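Local coordinates for protein ComZ (Thermus thermophilus, PDB 6QVI) that is a competence-associated pilin that probably acts as a DNA receptor at the pilus tip, displaying a large beta-solenoid domain on a pseudopilin-like domain, at residues L135-A143 against I156-G164; L283-W294 against K501-R512. All blocks are in the same frame, centred on the assembly; numbering follows the deposited sequence.

Contact 1: L135-A143 against I156-G164; sequences LEQAIFAGA and IRGGVYVVG
Ile139, Phe140 and Ala141 pair in register with Val160, Tyr161 and Val162 as parallel strands of neighbouring rungs in the beta-solenoid domain, their axes 4.6 Å apart at closest and inclined by only 7°. Backbone bonds zigzag between them, among them Tyr161 N to Ile139 O and Ala141 N to Tyr161 O at 2.7 Å. Here the solenoid stacking sets aromatic on aromatic and aliphatic on aliphatic. Phe140 and Tyr161 leave the same face of the sheet, each with CG anti to the backbone N (chi1 -176° in both), and this shared torsion sends the two side chains out in the same direction, so the rings overlap face to face as an offset stack, centroids 4.5 Å apart and planes at 11°. Phe140 CE1 sits over one face of the tyrosine ring, toward its rim, while Leu135 CD1 approaches Tyr161 CE2 obliquely at 3.4 Å. With an alanine at Tyr161, the Phe140 ring would probably lose its stacking surface, and Leu135 its aromatic neighbour. On the face carrying Ile139 and Ala141 the contacts between the segments are aliphatic: Ala141 CB meets Val162 CG2, and the side chains of Ile139 and Ile156 cross at about a right angle, Ile139 CD1 lying 3.8 Å from Ile156 CG1.

Contact 2: L283-W294 against K501-R512; sequences LDSDACSAYPTW and KENRPALLPSLR
Trp294 meets Leu507 and Pro509 of the 501-512 loop, and these three residues bury the most surface in the contact. Both segments lack regular helix or strand here except at Trp294 itself, so the joint is a worked example of loops held by a few anchoring side chains. The indole of Trp294 is swung across to the other loop by a near-trans first torsion (chi1 -178°), and its NE1 donates to Leu507 O at 3.1 Å. The bond is bent, 141° at the hydrogen, and the carbonyl oxygen lies at the ring edge, somewhat tilted from its plane. Farther along the indole, CH2 lies 3.5 Å from Pro509 CG, the proline ring approaching obliquely. Leu283 joins the two: its CD2 sits over one face of the indole, toward the rim of the ring, and its CD1 touches Pro509 CB at 3.7 Å.

Leu507, carried on the type I turn from Pro505 to Leu508, directs CD2 at Cys288 SG and at Ala287 CB, whose methyl also meets Ala506 CB at 4.1 Å. The backbone from Ser285 to Cys288 is shaped by an ST motif, Ser285 OG accepting from Cys288 N at 2.9 Å. Toward solvent the chemistry turns ionic: Asp286 OD2 forms a salt bridge with Lys501 NZ at 3.6 Å, while Arg512 NH2 lies 4.2 Å from Asp286 OD1, beyond salt-bridge range, so the attraction there is probably diffuse.

Around this joint, helix 294-301 begins after the N-cap Thr293 and is tied back to the loop by the Cys288-Cys297 disulfide. Its Leu298 and Lys301 pack on Leu507, which also touches Thr400 of strand 398-406, while Trp294 packs on Val436 of strand 432-437 and sets its ring edge-to-face with Tyr453 of strand 451-454.

The two contacts show how a solenoid interior and a loop junction use different means. Contact 1 is largely buried and close in sequence, joining adjacent rungs by repeated backbone bonds and in-register side chains. Contact 2 is only partly buried, brings together loops more than 200 residues apart, and relies on a single cross-segment hydrogen bond, an apolar cluster and charges on its exposed side. They share no strand, and their centres are about 18 Å apart, yet they touch: Leu135 N probably bonds to Leu511 O at 2.8 Å, and Leu511 CD1 packs against Phe140 CD1. The 501-512 loop thus borders the aromatic face of contact 1 on its way to strand 517-529.

Contact 1: L135-A143 against I156-G164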
ATOM      1  N   LEU A 135      -3.478  -0.689  -1.803  1.00 80.05           N
ATOM      2  CA  LEU A 135      -3.048   0.279  -2.805  1.00 72.85           C
ATOM      3  C   LEU A 135      -1.539   0.390  -2.849  1.00 68.31           C
ATOM      4  O   LEU A 135      -0.854   0.371  -1.810  1.00 62.70           O
ATOM      5  CB  LEU A 135      -3.673   1.640  -2.519  1.00 62.60           C
ATOM      6  CG  LEU A 135      -5.194   1.601  -2.639  1.00 62.68           C
ATOM      7  CD1 LEU A 135      -5.776   2.995  -2.674  1.00 61.35           C
ATOM      8  CD2 LEU A 135      -5.582   0.815  -3.914  1.00 64.33           C
ATOM      9  N   GLU A 136      -1.020   0.475  -4.073  1.00 66.92           N
ATOM     10  CA  GLU A 136       0.421   0.520  -4.297  1.00 80.56           C
ATOM     11  C   GLU A 136       0.731   1.672  -5.239  1.00 84.64           C
ATOM     12  O   GLU A 136       0.533   1.551  -6.455  1.00 89.43           O
ATOM     13  CB  GLU A 136       0.954  -0.800  -4.837  1.00 86.83           C
ATOM     14  CG  GLU A 136       0.864  -1.905  -3.810  1.00 98.58           C
ATOM     15  CD  GLU A 136       1.637  -3.133  -4.219  1.00106.65           C
ATOM     16  OE1 GLU A 136       2.154  -3.153  -5.360  1.00109.28           O
ATOM     17  OE2 GLU A 136       1.739  -4.072  -3.391  1.00108.74           O
ATOM     18  N   GLN A 137       1.197   2.787  -4.667  1.00 71.53           N
ATOM     19  CA  GLN A 137       1.489   3.957  -5.476  1.00 66.25           C
ATOM     20  C   GLN A 137       2.698   4.682  -4.886  1.00 70.39           C
ATOM     21  O   GLN A 137       2.971   4.600  -3.683  1.00 72.96           O
ATOM     22  CB  GLN A 137       0.243   4.868  -5.561  1.00 46.73           C
ATOM     23  CG  GLN A 137      -0.179   5.392  -4.183  1.00 63.52           C
ATOM     24  CD  GLN A 137      -1.028   4.418  -3.385  1.00 67.99           C
ATOM     25  OE1 GLN A 137      -2.030   3.918  -3.872  1.00 76.36           O
ATOM     26  NE2 GLN A 137      -0.588   4.098  -2.178  1.00 72.39           N
ATOM     27  N   ALA A 138       3.408   5.424  -5.734  1.00 68.44           N
ATOM     28  CA  ALA A 138       4.520   6.195  -5.201  1.00 60.10           C
ATOM     29  C   ALA A 138       4.025   7.400  -4.449  1.00 52.98           C
ATOM     30  O   ALA A 138       4.661   7.819  -3.471  1.00 49.85           O
ATOM     31  CB  ALA A 138       5.469   6.659  -6.309  1.00 61.16           C
ATOM     32  N   ILE A 139       2.930   7.964  -4.881  1.00 52.83           N
ATOM     33  CA  ILE A 139       2.425   9.134  -4.248  1.00 62.78           C
ATOM     34  C   ILE A 139       0.964   9.087  -4.079  1.00 55.44           C
ATOM     35  O   ILE A 139       0.263   8.995  -5.024  1.00 46.84           O
ATOM     36  CB  ILE A 139       2.639  10.331  -5.150  1.00 63.88           C
ATOM     37  CG1 ILE A 139       4.089  10.715  -5.192  1.00 67.33           C
ATOM     38  CG2 ILE A 139       1.861  11.521  -4.668  1.00 58.86           C
ATOM     39  CD1 ILE A 139       4.314  11.889  -6.089  1.00 79.19           C
ATOM     40  N   PHE A 140       0.504   9.193  -2.858  1.00 50.76           N
ATOM     41  CA  PHE A 140      -0.894   9.218  -2.608  1.00 52.44           C
ATOM     42  C   PHE A 140      -1.163  10.621  -2.197  1.00 53.55           C
ATOM     43  O   PHE A 140      -0.628  11.056  -1.243  1.00 61.49           O
ATOM     44  CB  PHE A 140      -1.202   8.290  -1.482  1.00 53.43           C
ATOM     45  CG  PHE A 140      -2.637   8.178  -1.194  1.00 52.54           C
ATOM     46  CD1 PHE A 140      -3.320   7.072  -1.531  1.00 58.78           C
ATOM     47  CD2 PHE A 140      -3.289   9.190  -0.595  1.00 57.56           C
ATOM     48  CE1 PHE A 140      -4.643   6.958  -1.268  1.00 60.62           C
ATOM     49  CE2 PHE A 140      -4.611   9.094  -0.321  1.00 64.42           C
ATOM     50  CZ  PHE A 140      -5.294   7.973  -0.661  1.00 65.49           C
ATOM     51  N   ALA A 141      -1.987  11.343  -2.922  1.00 51.15           N
ATOM     52  CA  ALA A 141      -2.247  12.719  -2.592  1.00 51.08           C
ATOM     53  C   ALA A 141      -3.580  12.940  -1.985  1.00 59.29           C
ATOM     54  O   ALA A 141      -4.510  12.283  -2.314  1.00 69.25           O
ATOM     55  CB  ALA A 141      -2.108  13.580  -3.801  1.00 58.71           C
ATOM     56  N   GLY A 142      -3.682  13.932  -1.134  1.00 54.97           N
ATOM     57  CA  GLY A 142      -4.908  14.182  -0.446  1.00 49.86           C
ATOM     58  C   GLY A 142      -5.885  15.173  -0.955  1.00 55.94           C
ATOM     59  O   GLY A 142      -6.476  14.991  -1.962  1.00 50.17           O
ATOM     60  N   ALA A 143      -6.063  16.244  -0.218  1.00 80.67           N
ATOM     61  CA  ALA A 143      -7.058  17.220  -0.583  1.00 88.82           C
ATOM     62  C   ALA A 143      -6.601  18.602  -0.910  1.00 92.58           C
ATOM     63  O   ALA A 143      -7.444  19.414  -1.178  1.00 96.37           O
ATOM     64  CB  ALA A 143      -8.091  17.305   0.508  1.00 89.82           C
ATOM     65  N   ILE A 156       7.772  10.118 -11.521  1.00 75.32           N
ATOM     66  CA  ILE A 156       7.231   9.231 -10.494  1.00 74.11           C
ATOM     67  C   ILE A 156       7.288   7.816 -11.042  1.00 76.63           C
ATOM     68  O   ILE A 156       6.563   7.479 -11.992  1.00 81.29           O
ATOM     69  CB  ILE A 156       5.784   9.582 -10.098  1.00 69.27           C
ATOM     70  CG1 ILE A 156       5.634  10.993  -9.542  1.00 69.04           C
ATOM     71  CG2 ILE A 156       5.192   8.543  -9.149  1.00 65.24           C
ATOM     72  CD1 ILE A 156       4.904  11.914 -10.512  1.00 71.02           C
ATOM     73  N   ARG A 157       8.115   6.966 -10.436  1.00 71.16           N
ATOM     74  CA  ARG A 157       8.160   5.575 -10.875  1.00 76.36           C
ATOM     75  C   ARG A 157       7.244   4.806  -9.925  1.00 76.97           C
ATOM     76  O   ARG A 157       7.641   4.363  -8.840  1.00 80.13           O
ATOM     77  CB  ARG A 157       9.603   5.091 -10.909  1.00 73.41           C
ATOM     78  CG  ARG A 157      10.461   6.218 -11.400  1.00 78.63           C
ATOM     79  CD  ARG A 157      11.783   5.812 -11.949  1.00 78.63           C
ATOM     80  NE  ARG A 157      11.560   5.229 -13.251  1.00 76.07           N
ATOM     81  CZ  ARG A 157      12.377   5.408 -14.274  1.00 82.19           C
ATOM     82  NH1 ARG A 157      13.461   6.157 -14.119  1.00 80.67           N
ATOM     83  NH2 ARG A 157      12.109   4.847 -15.447  1.00 90.99           N
ATOM     84  N   GLY A 158       5.986   4.670 -10.345  1.00 68.46           N
ATOM     85  CA  GLY A 158       4.952   4.066  -9.532  1.00 73.78           C
ATOM     86  C   GLY A 158       3.621   4.776  -9.701  1.00 71.36           C
ATOM     87  O   GLY A 158       3.508   5.733 -10.477  1.00 60.98           O
ATOM     88  N   GLY A 159       2.580   4.337  -8.995  1.00 70.37           N
ATOM     89  CA  GLY A 159       1.287   4.947  -9.187  1.00 69.47           C
ATOM     90  C   GLY A 159       1.188   6.268  -8.481  1.00 61.84           C
ATOM     91  O   GLY A 159       2.017   6.599  -7.630  1.00 73.82           O
ATOM     92  N   VAL A 160       0.169   7.026  -8.833  1.00 50.98           N
ATOM     93  CA  VAL A 160      -0.155   8.245  -8.143  1.00 61.40           C
ATOM     94  C   VAL A 160      -1.660   8.258  -7.962  1.00 58.94           C
ATOM     95  O   VAL A 160      -2.375   8.223  -8.903  1.00 64.79           O
ATOM     96  CB  VAL A 160       0.335   9.550  -8.789  1.00 58.70           C
ATOM     97  CG1 VAL A 160       1.364   9.350  -9.849  1.00 71.83           C
ATOM     98  CG2 VAL A 160      -0.797  10.376  -9.298  1.00 56.69           C
ATOM     99  N   TYR A 161      -2.122   8.275  -6.726  1.00 56.11           N
ATOM    100  CA  TYR A 161      -3.526   8.287  -6.390  1.00 55.89           C
ATOM    101  C   TYR A 161      -3.824   9.638  -5.828  1.00 58.24           C
ATOM    102  O   TYR A 161      -3.100  10.122  -5.025  1.00 51.29           O
ATOM    103  CB  TYR A 161      -3.772   7.226  -5.323  1.00 43.91           C
ATOM    104  CG  TYR A 161      -5.201   6.995  -4.867  1.00 64.36           C
ATOM    105  CD1 TYR A 161      -5.917   7.969  -4.254  1.00 63.63           C
ATOM    106  CD2 TYR A 161      -5.793   5.768  -4.994  1.00 60.13           C
ATOM    107  CE1 TYR A 161      -7.193   7.751  -3.826  1.00 71.31           C
ATOM    108  CE2 TYR A 161      -7.065   5.541  -4.559  1.00 53.99           C
ATOM    109  CZ  TYR A 161      -7.755   6.543  -3.979  1.00 63.33           C
ATOM    110  OH  TYR A 161      -9.015   6.340  -3.543  1.00 53.59           O
ATOM    111  N   VAL A 162      -4.874  10.276  -6.281  1.00 51.29           N
ATOM    112  CA  VAL A 162      -5.220  11.559  -5.761  1.00 58.96           C
ATOM    113  C   VAL A 162      -6.656  11.475  -5.343  1.00 63.42           C
ATOM    114  O   VAL A 162      -7.440  10.927  -6.056  1.00 75.01           O
ATOM    115  CB  VAL A 162      -5.104  12.602  -6.847  1.00 59.58           C
ATOM    116  CG1 VAL A 162      -5.540  13.937  -6.332  1.00 45.65           C
ATOM    117  CG2 VAL A 162      -3.691  12.682  -7.332  1.00 46.11           C
ATOM    118  N   VAL A 163      -7.023  11.997  -4.187  1.00 57.62           N
ATOM    119  CA  VAL A 163      -8.418  11.915  -3.819  1.00 63.96           C
ATOM    120  C   VAL A 163      -9.261  13.051  -4.357  1.00 68.68           C
ATOM    121  O   VAL A 163     -10.306  12.806  -4.883  1.00 70.61           O
ATOM    122  CB  VAL A 163      -8.680  11.548  -2.344  1.00 49.24           C
ATOM    123  CG1 VAL A 163      -7.437  11.132  -1.639  1.00 47.22           C
ATOM    124  CG2 VAL A 163      -9.426  12.598  -1.586  1.00 62.94           C
ATOM    125  N   GLY A 164      -8.804  14.284  -4.280  1.00 51.89           N
ATOM    126  CA  GLY A 164      -9.580  15.379  -4.804  1.00 61.62           C
ATOM    127  C   GLY A 164     -10.513  16.023  -3.819  1.00 66.27           C
ATOM    128  O   GLY A 164     -10.493  15.695  -2.668  1.00 66.33           O
TER

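Contact 2: L283-W294 against K501-R512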
ATOM      1  N   LEU A 283      -8.025   4.881  11.873  1.00 44.16           N
ATOM      2  CA  LEU A 283      -7.208   4.334  10.799  1.00 53.27           C
ATOM      3  C   LEU A 283      -7.358   2.828  10.917  1.00 68.99           C
ATOM      4  O   LEU A 283      -6.830   2.212  11.849  1.00 73.69           O
ATOM      5  CB  LEU A 283      -5.758   4.764  10.973  1.00 51.13           C
ATOM      6  CG  LEU A 283      -4.706   4.118  10.073  1.00 54.48           C
ATOM      7  CD1 LEU A 283      -4.728   4.805   8.693  1.00 50.86           C
ATOM      8  CD2 LEU A 283      -3.318   4.179  10.717  1.00 55.95           C
ATOM      9  N   ASP A 284      -8.042   2.203   9.989  1.00 76.20           N
ATOM     10  CA  ASP A 284      -8.326   0.813  10.256  1.00 88.46           C
ATOM     11  C   ASP A 284      -7.137   0.089   9.624  1.00 80.02           C
ATOM     12  O   ASP A 284      -7.001   0.035   8.393  1.00 84.58           O
ATOM     13  CB  ASP A 284      -9.662   0.359   9.680  1.00100.78           C
ATOM     14  CG  ASP A 284      -9.942  -1.094   9.969  1.00118.90           C
ATOM     15  OD1 ASP A 284     -10.175  -1.369  11.173  1.00125.45           O
ATOM     16  OD2 ASP A 284      -9.816  -1.969   9.077  1.00125.41           O
ATOM     17  N   SER A 285      -6.275  -0.449  10.476  1.00 65.56           N
ATOM     18  CA  SER A 285      -5.045  -1.107  10.086  1.00 54.10           C
ATOM     19  C   SER A 285      -4.805  -2.166  11.139  1.00 61.52           C
ATOM     20  O   SER A 285      -5.353  -2.094  12.248  1.00 60.22           O
ATOM     21  CB  SER A 285      -3.886  -0.143  10.086  1.00 57.59           C
ATOM     22  OG  SER A 285      -3.447   0.060  11.427  1.00 54.68           O
ATOM     23  N   ASP A 286      -3.906  -3.100  10.838  1.00 67.76           N
ATOM     24  CA  ASP A 286      -3.733  -4.214  11.767  1.00 78.92           C
ATOM     25  C   ASP A 286      -3.284  -3.730  13.128  1.00 70.36           C
ATOM     26  O   ASP A 286      -3.660  -4.325  14.142  1.00 66.95           O
ATOM     27  CB  ASP A 286      -2.751  -5.256  11.221  1.00 96.01           C
ATOM     28  CG  ASP A 286      -3.323  -6.057  10.047  1.00103.68           C
ATOM     29  OD1 ASP A 286      -4.557  -6.251   9.992  1.00106.05           O
ATOM     30  OD2 ASP A 286      -2.533  -6.479   9.171  1.00106.18           O
ATOM     31  N   ALA A 287      -2.567  -2.603  13.187  1.00 72.76           N
ATOM     32  CA  ALA A 287      -2.083  -2.125  14.472  1.00 64.44           C
ATOM     33  C   ALA A 287      -2.992  -1.084  15.085  1.00 59.02           C
ATOM     34  O   ALA A 287      -3.036  -0.977  16.311  1.00 62.25           O
ATOM     35  CB  ALA A 287      -0.669  -1.545  14.348  1.00 68.09           C
ATOM     36  N   CYS A 288      -3.768  -0.352  14.291  1.00 57.97           N
ATOM     37  CA  CYS A 288      -4.478   0.797  14.833  1.00 60.11           C
ATOM     38  C   CYS A 288      -5.997   0.719  14.785  1.00 65.76           C
ATOM     39  O   CYS A 288      -6.653   1.672  15.231  1.00 70.06           O
ATOM     40  CB  CYS A 288      -4.012   2.057  14.096  1.00 64.91           C
ATOM     41  SG  CYS A 288      -2.304   2.520  14.489  1.00 67.58           S
ATOM     42  N   SER A 289      -6.581  -0.433  14.446  1.00 70.34           N
ATOM     43  CA  SER A 289      -8.026  -0.452  14.219  1.00 70.21           C
ATOM     44  C   SER A 289      -8.827  -0.375  15.516  1.00 72.43           C
ATOM     45  O   SER A 289      -9.931   0.178  15.516  1.00 71.41           O
ATOM     46  CB  SER A 289      -8.424  -1.708  13.437  1.00 71.93           C
ATOM     47  OG  SER A 289      -8.016  -2.906  14.072  1.00 79.41           O
ATOM     48  N   ALA A 290      -8.285  -0.880  16.629  1.00 68.49           N
ATOM     49  CA  ALA A 290      -8.991  -0.788  17.901  1.00 74.84           C
ATOM     50  C   ALA A 290      -9.055   0.646  18.449  1.00 82.47           C
ATOM     51  O   ALA A 290      -9.967   0.959  19.225  1.00 90.64           O
ATOM     52  CB  ALA A 290      -8.330  -1.711  18.913  1.00 77.20           C
ATOM     53  N   TYR A 291      -8.089   1.531  18.083  1.00 70.12           N
ATOM     54  CA  TYR A 291      -8.123   2.844  18.685  1.00 62.02           C
ATOM     55  C   TYR A 291      -9.111   3.750  17.957  1.00 58.23           C
ATOM     56  O   TYR A 291      -9.297   3.632  16.745  1.00 56.61           O
ATOM     57  CB  TYR A 291      -6.732   3.483  18.674  1.00 62.32           C
ATOM     58  CG  TYR A 291      -5.702   2.727  19.482  1.00 63.20           C
ATOM     59  CD1 TYR A 291      -5.094   1.567  18.979  1.00 67.79           C
ATOM     60  CD2 TYR A 291      -5.348   3.156  20.764  1.00 54.22           C
ATOM     61  CE1 TYR A 291      -4.145   0.853  19.745  1.00 62.39           C
ATOM     62  CE2 TYR A 291      -4.413   2.456  21.528  1.00 57.00           C
ATOM     63  CZ  TYR A 291      -3.813   1.307  21.020  1.00 62.46           C
ATOM     64  OH  TYR A 291      -2.875   0.627  21.778  1.00 65.81           O
ATOM     65  N   PRO A 292      -9.730   4.691  18.672  1.00 62.21           N
ATOM     66  CA  PRO A 292     -10.689   5.592  18.014  1.00 63.09           C
ATOM     67  C   PRO A 292     -10.047   6.442  16.948  1.00 58.60           C
ATOM     68  O   PRO A 292     -10.682   6.727  15.925  1.00 61.90           O
ATOM     69  CB  PRO A 292     -11.230   6.446  19.171  1.00 51.57           C
ATOM     70  CG  PRO A 292     -10.213   6.351  20.223  1.00 57.70           C
ATOM     71  CD  PRO A 292      -9.608   4.969  20.111  1.00 59.12           C
ATOM     72  N   THR A 293      -8.802   6.856  17.135  1.00 56.34           N
ATOM     73  CA  THR A 293      -8.140   7.639  16.101  1.00 52.79           C
ATOM     74  C   THR A 293      -6.730   7.108  15.889  1.00 53.16           C
ATOM     75  O   THR A 293      -6.125   6.509  16.788  1.00 53.18           O
ATOM     76  CB  THR A 293      -8.024   9.125  16.472  1.00 50.26           C
ATOM     77  OG1 THR A 293      -7.166   9.230  17.613  1.00 49.34           O
ATOM     78  CG2 THR A 293      -9.377   9.778  16.781  1.00 45.59           C
ATOM     79  N   TRP A 294      -6.190   7.379  14.694  1.00 42.18           N
ATOM     80  CA  TRP A 294      -4.791   7.062  14.433  1.00 52.20           C
ATOM     81  C   TRP A 294      -3.898   7.712  15.487  1.00 61.40           C
ATOM     82  O   TRP A 294      -2.948   7.086  15.975  1.00 73.20           O
ATOM     83  CB  TRP A 294      -4.426   7.524  13.018  1.00 42.53           C
ATOM     84  CG  TRP A 294      -3.010   7.239  12.533  1.00 41.64           C
ATOM     85  CD1 TRP A 294      -2.091   6.382  13.089  1.00 43.05           C
ATOM     86  CD2 TRP A 294      -2.369   7.806  11.370  1.00 38.91           C
ATOM     87  NE1 TRP A 294      -0.906   6.393  12.356  1.00 39.94           N
ATOM     88  CE2 TRP A 294      -1.055   7.263  11.302  1.00 43.87           C
ATOM     89  CE3 TRP A 294      -2.762   8.747  10.409  1.00 46.68           C
ATOM     90  CZ2 TRP A 294      -0.152   7.604  10.298  1.00 41.71           C
ATOM     91  CZ3 TRP A 294      -1.853   9.093   9.406  1.00 52.60           C
ATOM     92  CH2 TRP A 294      -0.560   8.521   9.365  1.00 48.20           C
ATOM     93  N   LYS A 501       4.132  -6.852   3.506  1.00105.83           N
ATOM     94  CA  LYS A 501       3.252  -6.469   4.610  1.00107.37           C
ATOM     95  C   LYS A 501       3.900  -6.813   5.951  1.00112.00           C
ATOM     96  O   LYS A 501       3.847  -6.015   6.893  1.00112.21           O
ATOM     97  CB  LYS A 501       1.888  -7.170   4.488  1.00104.96           C
ATOM     98  CG  LYS A 501       0.983  -6.964   5.718  1.00106.53           C
ATOM     99  CD  LYS A 501       0.002  -5.790   5.510  1.00108.24           C
ATOM    100  CE  LYS A 501      -0.741  -5.400   6.792  1.00109.87           C
ATOM    101  NZ  LYS A 501       0.183  -4.670   7.738  1.00109.91           N
ATOM    102  N   GLU A 502       4.536  -7.984   6.056  1.00121.28           N
ATOM    103  CA  GLU A 502       5.380  -8.255   7.210  1.00131.25           C
ATOM    104  C   GLU A 502       6.614  -7.393   7.063  1.00127.91           C
ATOM    105  O   GLU A 502       7.097  -7.191   5.953  1.00123.28           O
ATOM    106  CB  GLU A 502       5.739  -9.748   7.341  1.00140.33           C
ATOM    107  CG  GLU A 502       6.781 -10.367   6.355  1.00149.49           C
ATOM    108  CD  GLU A 502       6.158 -11.034   5.123  1.00152.96           C
ATOM    109  OE1 GLU A 502       6.212 -12.298   4.998  1.00153.82           O
ATOM    110  OE2 GLU A 502       5.526 -10.323   4.343  1.00153.70           O
ATOM    111  N   ASN A 503       7.133  -6.907   8.185  1.00131.08           N
ATOM    112  CA  ASN A 503       8.326  -6.066   8.199  1.00132.05           C
ATOM    113  C   ASN A 503       8.061  -4.729   7.483  1.00125.15           C
ATOM    114  O   ASN A 503       8.937  -4.161   6.825  1.00132.31           O
ATOM    115  CB  ASN A 503       9.515  -6.829   7.580  1.00140.32           C
ATOM    116  CG  ASN A 503      10.831  -6.114   7.739  1.00147.26           C
ATOM    117  OD1 ASN A 503      10.890  -4.993   8.248  1.00149.51           O
ATOM    118  ND2 ASN A 503      11.899  -6.756   7.304  1.00150.02           N
ATOM    119  N   ARG A 504       6.835  -4.231   7.610  1.00107.56           N
ATOM    120  CA  ARG A 504       6.341  -2.915   7.217  1.00 86.17           C
ATOM    121  C   ARG A 504       6.072  -2.097   8.463  1.00 85.89           C
ATOM    122  O   ARG A 504       5.412  -2.618   9.372  1.00 87.36           O
ATOM    123  CB  ARG A 504       5.052  -3.086   6.431  1.00 81.28           C
ATOM    124  CG  ARG A 504       4.234  -1.862   6.170  1.00 80.85           C
ATOM    125  CD  ARG A 504       3.596  -1.921   4.791  1.00 84.20           C
ATOM    126  NE  ARG A 504       2.497  -0.961   4.713  1.00 98.13           N
ATOM    127  CZ  ARG A 504       2.635   0.327   4.396  1.00108.41           C
ATOM    128  NH1 ARG A 504       3.834   0.846   4.120  1.00107.30           N
ATOM    129  NH2 ARG A 504       1.564   1.109   4.360  1.00112.11           N
ATOM    130  N   PRO A 505       6.491  -0.815   8.548  1.00 79.91           N
ATOM    131  CA  PRO A 505       6.263  -0.078   9.796  1.00 72.05           C
ATOM    132  C   PRO A 505       4.800  -0.115  10.209  1.00 75.83           C
ATOM    133  O   PRO A 505       3.934   0.458   9.536  1.00 76.93           O
ATOM    134  CB  PRO A 505       6.724   1.343   9.453  1.00 64.97           C
ATOM    135  CG  PRO A 505       7.747   1.156   8.400  1.00 64.72           C
ATOM    136  CD  PRO A 505       7.305  -0.038   7.593  1.00 70.38           C
ATOM    137  N   ALA A 506       4.539  -0.796  11.334  1.00 74.17           N
ATOM    138  CA  ALA A 506       3.175  -1.018  11.806  1.00 69.80           C
ATOM    139  C   ALA A 506       2.395   0.293  11.937  1.00 78.13           C
ATOM    140  O   ALA A 506       1.168   0.315  11.719  1.00 79.82           O
ATOM    141  CB  ALA A 506       3.195  -1.765  13.142  1.00 64.87           C
ATOM    142  N   LEU A 507       3.058   1.398  12.330  1.00 66.30           N
ATOM    143  CA  LEU A 507       2.213   2.542  12.634  1.00 64.33           C
ATOM    144  C   LEU A 507       2.006   3.471  11.435  1.00 62.97           C
ATOM    145  O   LEU A 507       1.414   4.550  11.587  1.00 57.67           O
ATOM    146  CB  LEU A 507       2.750   3.309  13.845  1.00 61.03           C
ATOM    147  CG  LEU A 507       2.909   2.488  15.133  1.00 66.97           C
ATOM    148  CD1 LEU A 507       3.620   3.414  16.159  1.00 63.22           C
ATOM    149  CD2 LEU A 507       1.645   1.843  15.710  1.00 53.47           C
ATOM    150  N   LEU A 508       2.306   3.009  10.261  1.00 61.07           N
ATOM    151  CA  LEU A 508       2.007   3.709   9.027  1.00 65.68           C
ATOM    152  C   LEU A 508       0.630   3.269   8.511  1.00 69.45           C
ATOM    153  O   LEU A 508       0.090   2.260   8.951  1.00 70.50           O
ATOM    154  CB  LEU A 508       3.079   3.377   7.991  1.00 64.53           C
ATOM    155  CG  LEU A 508       4.318   4.245   7.868  1.00 70.08           C
ATOM    156  CD1 LEU A 508       4.050   5.472   7.004  1.00 73.27           C
ATOM    157  CD2 LEU A 508       4.781   4.652   9.244  1.00 75.09           C
ATOM    158  N   PRO A 509      -0.005   4.041   7.631  1.00 71.18           N
ATOM    159  CA  PRO A 509      -1.293   3.610   7.071  1.00 70.55           C
ATOM    160  C   PRO A 509      -1.118   2.446   6.094  1.00 76.16           C
ATOM    161  O   PRO A 509      -0.127   2.379   5.364  1.00 73.60           O
ATOM    162  CB  PRO A 509      -1.806   4.864   6.352  1.00 66.53           C
ATOM    163  CG  PRO A 509      -1.010   5.993   6.923  1.00 69.26           C
ATOM    164  CD  PRO A 509       0.327   5.422   7.248  1.00 68.64           C
ATOM    165  N   SER A 510      -2.078   1.512   6.092  1.00 80.24           N
ATOM    166  CA  SER A 510      -2.119   0.487   5.040  1.00 89.09           C
ATOM    167  C   SER A 510      -3.432   0.668   4.259  1.00 88.85           C
ATOM    168  O   SER A 510      -4.455   0.059   4.576  1.00101.95           O
ATOM    169  CB  SER A 510      -1.947  -0.948   5.617  1.00 97.20           C
ATOM    170  OG  SER A 510      -3.192  -1.539   5.961  1.00105.39           O
ATOM    171  N   LEU A 511      -3.366   1.474   3.203  1.00 75.75           N
ATOM    172  CA  LEU A 511      -4.530   1.898   2.435  1.00 67.15           C
ATOM    173  C   LEU A 511      -5.033   0.778   1.530  1.00 74.69           C
ATOM    174  O   LEU A 511      -4.269   0.236   0.716  1.00 69.89           O
ATOM    175  CB  LEU A 511      -4.152   3.107   1.587  1.00 66.45           C
ATOM    176  CG  LEU A 511      -3.492   4.274   2.339  1.00 61.84           C
ATOM    177  CD1 LEU A 511      -3.085   5.461   1.444  1.00 60.65           C
ATOM    178  CD2 LEU A 511      -4.498   4.768   3.398  1.00 54.01           C
ATOM    179  N   ARG A 512      -6.347   0.514   1.598  1.00 78.37           N
ATOM    180  CA  ARG A 512      -6.985  -0.584   0.870  1.00 67.09           C
ATOM    181  C   ARG A 512      -7.925  -0.030  -0.194  1.00 75.28           C
ATOM    182  O   ARG A 512      -8.673   0.928   0.058  1.00 75.16           O
ATOM    183  CB  ARG A 512      -7.804  -1.487   1.807  1.00 63.40           C
ATOM    184  CG  ARG A 512      -7.005  -2.370   2.760  1.00 69.83           C
ATOM    185  CD  ARG A 512      -7.914  -3.137   3.755  1.00 81.81           C
ATOM    186  NE  ARG A 512      -7.270  -3.281   5.067  1.00101.75           N
ATOM    187  CZ  ARG A 512      -7.515  -4.250   5.952  1.00108.76           C
ATOM    188  NH1 ARG A 512      -8.416  -5.198   5.689  1.00102.89           N
ATOM    189  NH2 ARG A 512      -6.852  -4.270   7.113  1.00112.86           N
TER